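Local coordinates for protein Cag-Z (Helicobacter pylori, PDB 1S2X) that is of unknown function but is encoded in the cag pathogenicity island, which specifies a type IV secretion system, at residues 78-83 with 166-171; 122-127 with 173-178. The protein carries 1 engineered substitution. All blocks are in the same frame, centred on the assembly; numbering follows the deposited sequence.

How the contacts relate
Both contacts are buried near the centre of this all-helical chain, their centres about 8 Å apart, and both use helix 161-183. Contact 1 sets it beside helix 74-101 running the same way (2°); contact 2 sets the next part of it against helix 105-135 running the opposite way (175°). No hydrogen bond crosses either one. Contact 1 is aliphatic, leucine and isoleucine on leucine, whereas contact 2 gathers a threonine, a cysteine and a valine round a single isoleucine, with charged groups kept to the flank. The two join where L168 CG meets V127 CG1 (3.7 Å) and Y79 OH lies 2.9 Å from E126 OE2, probably a hydrogen bond.

Contact 1 (78-83 with 166-171); sequences NYLNNL and KKLNEI
L168 meets L80 through one methyl on each side: L168 CD1 and L80 CD1 are 3.4 Å apart, with the two side chains crossing at about a right angle. That distance is tighter than carbons usually pack and too doubtful to carry an argument. The CB of L80 heads for helix 161-183, and the chain runs on extended (chi2 171°), which carries CD1 across to L168.

One turn further on, I171 points its CB at the partner helix. CG1 lies beside its own backbone N, opposite the carbonyl carbon (chi1 -68°), and from there CD1 ends against the base of the L80 side chain, 3.6 Å from L80 CB, with the backbone N of N81 4.0 Å away. Its nearest CA across the gap, that of N81, is 7.0 Å from its own. L80 is therefore touched at its tip by L168 and at its base by I171.

The two helical segments are almost exactly parallel, at 2°, with axes 10.7 Å apart. Packed by aliphatic side chains, they form part of the core of a helical bundle, in which helix 105-135 lines the groove between them, I130 touching L80 while V127 and S131 touch L168. The same two helices are also joined by K167, which forms a salt bridge with D74 and a cation-pi contact with Y77 of helix 74-101.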
loop_
_atom_site.group_PDB
_atom_site.type_symbol
_atom_site.label_atom_id
_atom_site.label_comp_id
_atom_site.label_asym_id
_atom_site.label_seq_id
_atom_site.Cartn_x
_atom_site.Cartn_y
_atom_site.Cartn_z
ATOM N N ASN A 78 -2.721 -3.708 -7.569
ATOM C CA ASN A 78 -3.561 -2.997 -8.530
ATOM C C ASN A 78 -4.338 -1.875 -7.836
ATOM O O ASN A 78 -4.469 -0.782 -8.395
ATOM C CB ASN A 78 -4.515 -3.934 -9.254
ATOM C CG ASN A 78 -3.878 -5.096 -9.989
ATOM O OD1 ASN A 78 -2.711 -5.114 -10.397
ATOM N ND2 ASN A 78 -4.682 -6.140 -10.184
ATOM N N TYR A 79 -4.834 -2.147 -6.631
ATOM C CA TYR A 79 -5.525 -1.112 -5.868
ATOM C C TYR A 79 -4.628 0.124 -5.757
ATOM O O TYR A 79 -5.032 1.237 -6.093
ATOM C CB TYR A 79 -5.946 -1.589 -4.472
ATOM C CG TYR A 79 -6.335 -0.428 -3.576
ATOM C CD1 TYR A 79 -7.551 0.230 -3.737
ATOM C CD2 TYR A 79 -5.485 0.020 -2.575
ATOM C CE1 TYR A 79 -7.900 1.290 -2.920
ATOM C CE2 TYR A 79 -5.826 1.081 -1.757
ATOM C CZ TYR A 79 -7.040 1.718 -1.935
ATOM O OH TYR A 79 -7.379 2.775 -1.112
ATOM N N LEU A 80 -3.392 -0.065 -5.301
ATOM C CA LEU A 80 -2.480 1.062 -5.166
ATOM C C LEU A 80 -2.173 1.748 -6.490
ATOM O O LEU A 80 -2.135 2.984 -6.514
ATOM C CB LEU A 80 -1.172 0.612 -4.508
ATOM C CG LEU A 80 -1.367 0.276 -3.023
ATOM C CD1 LEU A 80 -0.120 -0.377 -2.461
ATOM C CD2 LEU A 80 -1.762 1.549 -2.278
ATOM N N ASN A 81 -1.957 0.970 -7.549
ATOM C CA ASN A 81 -1.696 1.591 -8.851
ATOM C C ASN A 81 -2.880 2.452 -9.277
ATOM O O ASN A 81 -2.723 3.592 -9.707
ATOM C CB ASN A 81 -1.386 0.527 -9.910
ATOM C CG ASN A 81 -0.864 1.117 -11.202
ATOM O OD1 ASN A 81 0.347 1.116 -11.462
ATOM N ND2 ASN A 81 -1.766 1.630 -12.038
ATOM N N ASN A 82 -4.094 1.919 -9.176
ATOM C CA ASN A 82 -5.302 2.648 -9.526
ATOM C C ASN A 82 -5.433 3.943 -8.729
ATOM O O ASN A 82 -5.710 5.006 -9.271
ATOM C CB ASN A 82 -6.540 1.796 -9.263
ATOM C CG ASN A 82 -6.554 0.554 -10.137
ATOM O OD1 ASN A 82 -5.664 0.388 -10.973
ATOM N ND2 ASN A 82 -7.554 -0.297 -9.928
ATOM N N LEU A 83 -5.238 3.829 -7.417
ATOM C CA LEU A 83 -5.296 4.965 -6.518
ATOM C C LEU A 83 -4.270 6.028 -6.866
ATOM O O LEU A 83 -4.564 7.218 -6.937
ATOM C CB LEU A 83 -5.038 4.507 -5.065
ATOM C CG LEU A 83 -5.025 5.671 -4.064
ATOM C CD1 LEU A 83 -6.217 5.558 -3.131
ATOM C CD2 LEU A 83 -3.717 5.710 -3.295
ATOM N N LYS A 166 8.860 -5.827 -3.019
ATOM C CA LYS A 166 9.512 -5.379 -4.247
ATOM C C LYS A 166 8.519 -4.619 -5.123
ATOM O O LYS A 166 8.725 -3.506 -5.605
ATOM C CB LYS A 166 10.073 -6.526 -5.092
ATOM C CG LYS A 166 11.227 -7.323 -4.514
ATOM C CD LYS A 166 11.328 -8.692 -5.166
ATOM C CE LYS A 166 12.102 -9.698 -4.337
ATOM N NZ LYS A 166 13.373 -9.142 -3.797
ATOM N N LYS A 167 7.374 -5.271 -5.353
ATOM C CA LYS A 167 6.417 -4.611 -6.245
ATOM C C LYS A 167 5.936 -3.313 -5.616
ATOM O O LYS A 167 5.665 -2.335 -6.324
ATOM C CB LYS A 167 5.285 -5.570 -6.586
ATOM C CG LYS A 167 5.738 -6.773 -7.406
ATOM C CD LYS A 167 4.614 -7.316 -8.275
ATOM C CE LYS A 167 3.513 -7.962 -7.456
ATOM N NZ LYS A 167 2.223 -8.069 -8.212
ATOM N N LEU A 168 5.847 -3.277 -4.284
ATOM C CA LEU A 168 5.415 -2.040 -3.640
ATOM C C LEU A 168 6.496 -0.976 -3.805
ATOM O O LEU A 168 6.183 0.206 -3.943
ATOM C CB LEU A 168 5.118 -2.249 -2.160
ATOM C CG LEU A 168 3.717 -1.953 -1.643
ATOM C CD1 LEU A 168 2.647 -2.425 -2.616
ATOM C CD2 LEU A 168 3.504 -2.605 -0.281
ATOM N N ASN A 169 7.760 -1.404 -3.796
ATOM C CA ASN A 169 8.864 -0.473 -3.975
ATOM C C ASN A 169 8.812 0.226 -5.331
ATOM O O ASN A 169 9.109 1.420 -5.401
ATOM C CB ASN A 169 10.224 -1.158 -3.838
ATOM C CG ASN A 169 10.476 -1.691 -2.443
ATOM O OD1 ASN A 169 9.636 -1.550 -1.552
ATOM N ND2 ASN A 169 11.639 -2.315 -2.265
ATOM N N GLU A 170 8.463 -0.480 -6.396
ATOM C CA GLU A 170 8.313 0.130 -7.713
ATOM C C GLU A 170 7.214 1.189 -7.737
ATOM O O GLU A 170 7.336 2.227 -8.393
ATOM C CB GLU A 170 7.986 -0.925 -8.770
ATOM C CG GLU A 170 9.029 -2.026 -8.864
ATOM C CD GLU A 170 8.588 -3.112 -9.837
ATOM O OE1 GLU A 170 7.367 -3.357 -9.919
ATOM O OE2 GLU A 170 9.472 -3.681 -10.512
ATOM N N ILE A 171 6.129 0.920 -7.012
ATOM C CA ILE A 171 5.048 1.898 -6.913
ATOM C C ILE A 171 5.493 3.149 -6.160
ATOM O O ILE A 171 5.231 4.273 -6.589
ATOM C CB ILE A 171 3.809 1.303 -6.233
ATOM C CG1 ILE A 171 3.103 0.212 -7.051
ATOM C CG2 ILE A 171 2.829 2.408 -5.864
ATOM C CD1 ILE A 171 1.734 -0.123 -6.497
#

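Contact 2 (122-127 with 173-178); sequences FTCDEV and QDIGTK
The apolar contacts converge on I175, which faces helix 105-135 and touches three side chains of 122-127. I175 CD1 lies 3.6 Å from T123 CB and 3.9 Å from V127 CG2, valine and isoleucine meeting tip to tip, while the other branch, I175 CG2, reaches C124 SG at 4.0 Å. T123 and I175 run past one another in opposite senses, and T123 OG1 sits against both branches of I175, 3.4 Å from CG2 and from CD1 alike.

That hydroxyl is the polar atom of the interface. With chi1 at 55° it turns back along its own helix and hydrogen-bonds to F119 O, which satisfies it within an apolar setting.

The remaining polar interactions are internal to 173-178. K178 NZ pairs with D174 OD1 at 2.7 Å on its syn side, a salt bridge over one turn, and also makes a cation-pi contact with Y88. Q173 O accepts both T177 N and T177 OG1, from opposite faces of the carbonyl plane.

With N120 also touching I175, residues 120, 123, 124 and 127 form the four-residue pocket of knobs-into-holes packing, here between antiparallel helices (175°, axes 10.6 Å apart) of an all-helical bundle.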
loop_
_atom_site.group_PDB
_atom_site.type_symbol
_atom_site.label_atom_id
_atom_site.label_comp_id
_atom_site.label_asym_id
_atom_site.label_seq_id
_atom_site.Cartn_x
_atom_site.Cartn_y
_atom_site.Cartn_z
ATOM N N PHE A 122 -0.796 11.513 0.613
ATOM C CA PHE A 122 -1.973 10.647 0.552
ATOM C C PHE A 122 -1.613 9.298 -0.056
ATOM O O PHE A 122 -2.066 8.246 0.399
ATOM C CB PHE A 122 -3.050 11.363 -0.246
ATOM C CG PHE A 122 -4.245 10.519 -0.651
ATOM C CD1 PHE A 122 -4.343 10.007 -1.928
ATOM C CD2 PHE A 122 -5.265 10.245 0.242
ATOM C CE1 PHE A 122 -5.430 9.239 -2.301
ATOM C CE2 PHE A 122 -6.361 9.492 -0.130
ATOM C CZ PHE A 122 -6.454 8.991 -1.414
ATOM N N THR A 123 -0.782 9.298 -1.105
ATOM C CA THR A 123 -0.473 8.038 -1.766
ATOM C C THR A 123 0.478 7.204 -0.910
ATOM O O THR A 123 0.236 6.007 -0.748
ATOM C CB THR A 123 0.165 8.196 -3.159
ATOM O OG1 THR A 123 1.330 9.015 -3.064
ATOM C CG2 THR A 123 -0.797 8.887 -4.111
ATOM N N CYS A 124 1.513 7.857 -0.400
ATOM C CA CYS A 124 2.509 7.178 0.431
ATOM C C CYS A 124 1.890 6.601 1.698
ATOM O O CYS A 124 2.300 5.540 2.182
ATOM C CB CYS A 124 3.662 8.128 0.753
ATOM S SG CYS A 124 4.875 8.247 -0.590
ATOM N N ASP A 125 0.881 7.249 2.275
ATOM C CA ASP A 125 0.235 6.669 3.449
ATOM C C ASP A 125 -0.616 5.481 3.035
ATOM O O ASP A 125 -0.765 4.504 3.767
ATOM C CB ASP A 125 -0.641 7.676 4.188
ATOM C CG ASP A 125 0.142 8.776 4.878
ATOM O OD1 ASP A 125 1.387 8.714 4.923
ATOM O OD2 ASP A 125 -0.509 9.727 5.377
ATOM N N GLU A 126 -1.218 5.529 1.840
ATOM C CA GLU A 126 -2.043 4.358 1.515
ATOM C C GLU A 126 -1.160 3.158 1.186
ATOM O O GLU A 126 -1.547 2.030 1.507
ATOM C CB GLU A 126 -3.016 4.642 0.374
ATOM C CG GLU A 126 -4.293 5.338 0.816
ATOM C CD GLU A 126 -5.179 4.411 1.630
ATOM O OE1 GLU A 126 -5.390 4.703 2.821
ATOM O OE2 GLU A 126 -5.656 3.394 1.083
ATOM N N VAL A 127 -0.004 3.361 0.572
ATOM C CA VAL A 127 0.945 2.276 0.328
ATOM C C VAL A 127 1.458 1.681 1.637
ATOM O O VAL A 127 1.635 0.467 1.761
ATOM C CB VAL A 127 2.165 2.727 -0.498
ATOM C CG1 VAL A 127 3.174 1.598 -0.603
ATOM C CG2 VAL A 127 1.763 3.185 -1.891
ATOM N N GLN A 173 8.290 4.225 -6.098
ATOM C CA GLN A 173 9.264 4.848 -6.988
ATOM C C GLN A 173 8.549 5.696 -8.035
ATOM O O GLN A 173 9.020 6.767 -8.410
ATOM C CB GLN A 173 10.168 3.818 -7.671
ATOM C CG GLN A 173 11.449 3.536 -6.897
ATOM C CD GLN A 173 12.346 2.497 -7.531
ATOM O OE1 GLN A 173 12.082 1.294 -7.447
ATOM N NE2 GLN A 173 13.435 2.950 -8.171
ATOM N N ASP A 174 7.405 5.191 -8.485
ATOM C CA ASP A 174 6.614 5.941 -9.457
ATOM C C ASP A 174 5.901 7.140 -8.829
ATOM O O ASP A 174 5.724 8.159 -9.508
ATOM C CB ASP A 174 5.606 5.011 -10.122
ATOM C CG ASP A 174 4.830 5.677 -11.240
ATOM O OD1 ASP A 174 3.619 5.905 -11.005
ATOM O OD2 ASP A 174 5.411 5.945 -12.314
ATOM N N ILE A 175 5.488 7.031 -7.574
ATOM C CA ILE A 175 4.904 8.128 -6.809
ATOM C C ILE A 175 5.905 9.285 -6.755
ATOM O O ILE A 175 5.511 10.435 -6.960
ATOM C CB ILE A 175 4.531 7.700 -5.385
ATOM C CG1 ILE A 175 3.254 6.852 -5.300
ATOM C CG2 ILE A 175 4.418 8.899 -4.466
ATOM C CD1 ILE A 175 3.047 6.220 -3.938
ATOM N N GLY A 176 7.164 8.922 -6.502
ATOM C CA GLY A 176 8.299 9.828 -6.462
ATOM C C GLY A 176 8.520 10.537 -7.784
ATOM O O GLY A 176 8.819 11.735 -7.845
ATOM N N THR A 177 8.357 9.805 -8.886
ATOM C CA THR A 177 8.433 10.412 -10.210
ATOM C C THR A 177 7.215 11.250 -10.555
ATOM O O THR A 177 7.301 12.229 -11.303
ATOM C CB THR A 177 8.562 9.319 -11.290
ATOM O OG1 THR A 177 9.727 8.571 -10.954
ATOM C CG2 THR A 177 8.756 9.942 -12.663
ATOM N N LYS A 178 6.064 10.854 -10.012
ATOM C CA LYS A 178 4.857 11.631 -10.291
ATOM C C LYS A 178 4.877 12.898 -9.441
ATOM O O LYS A 178 4.360 13.947 -9.819
ATOM C CB LYS A 178 3.608 10.790 -10.049
ATOM C CG LYS A 178 3.266 9.816 -11.171
ATOM C CD LYS A 178 2.132 8.896 -10.754
ATOM C CE LYS A 178 1.312 8.412 -11.944
ATOM N NZ LYS A 178 1.902 7.192 -12.567
#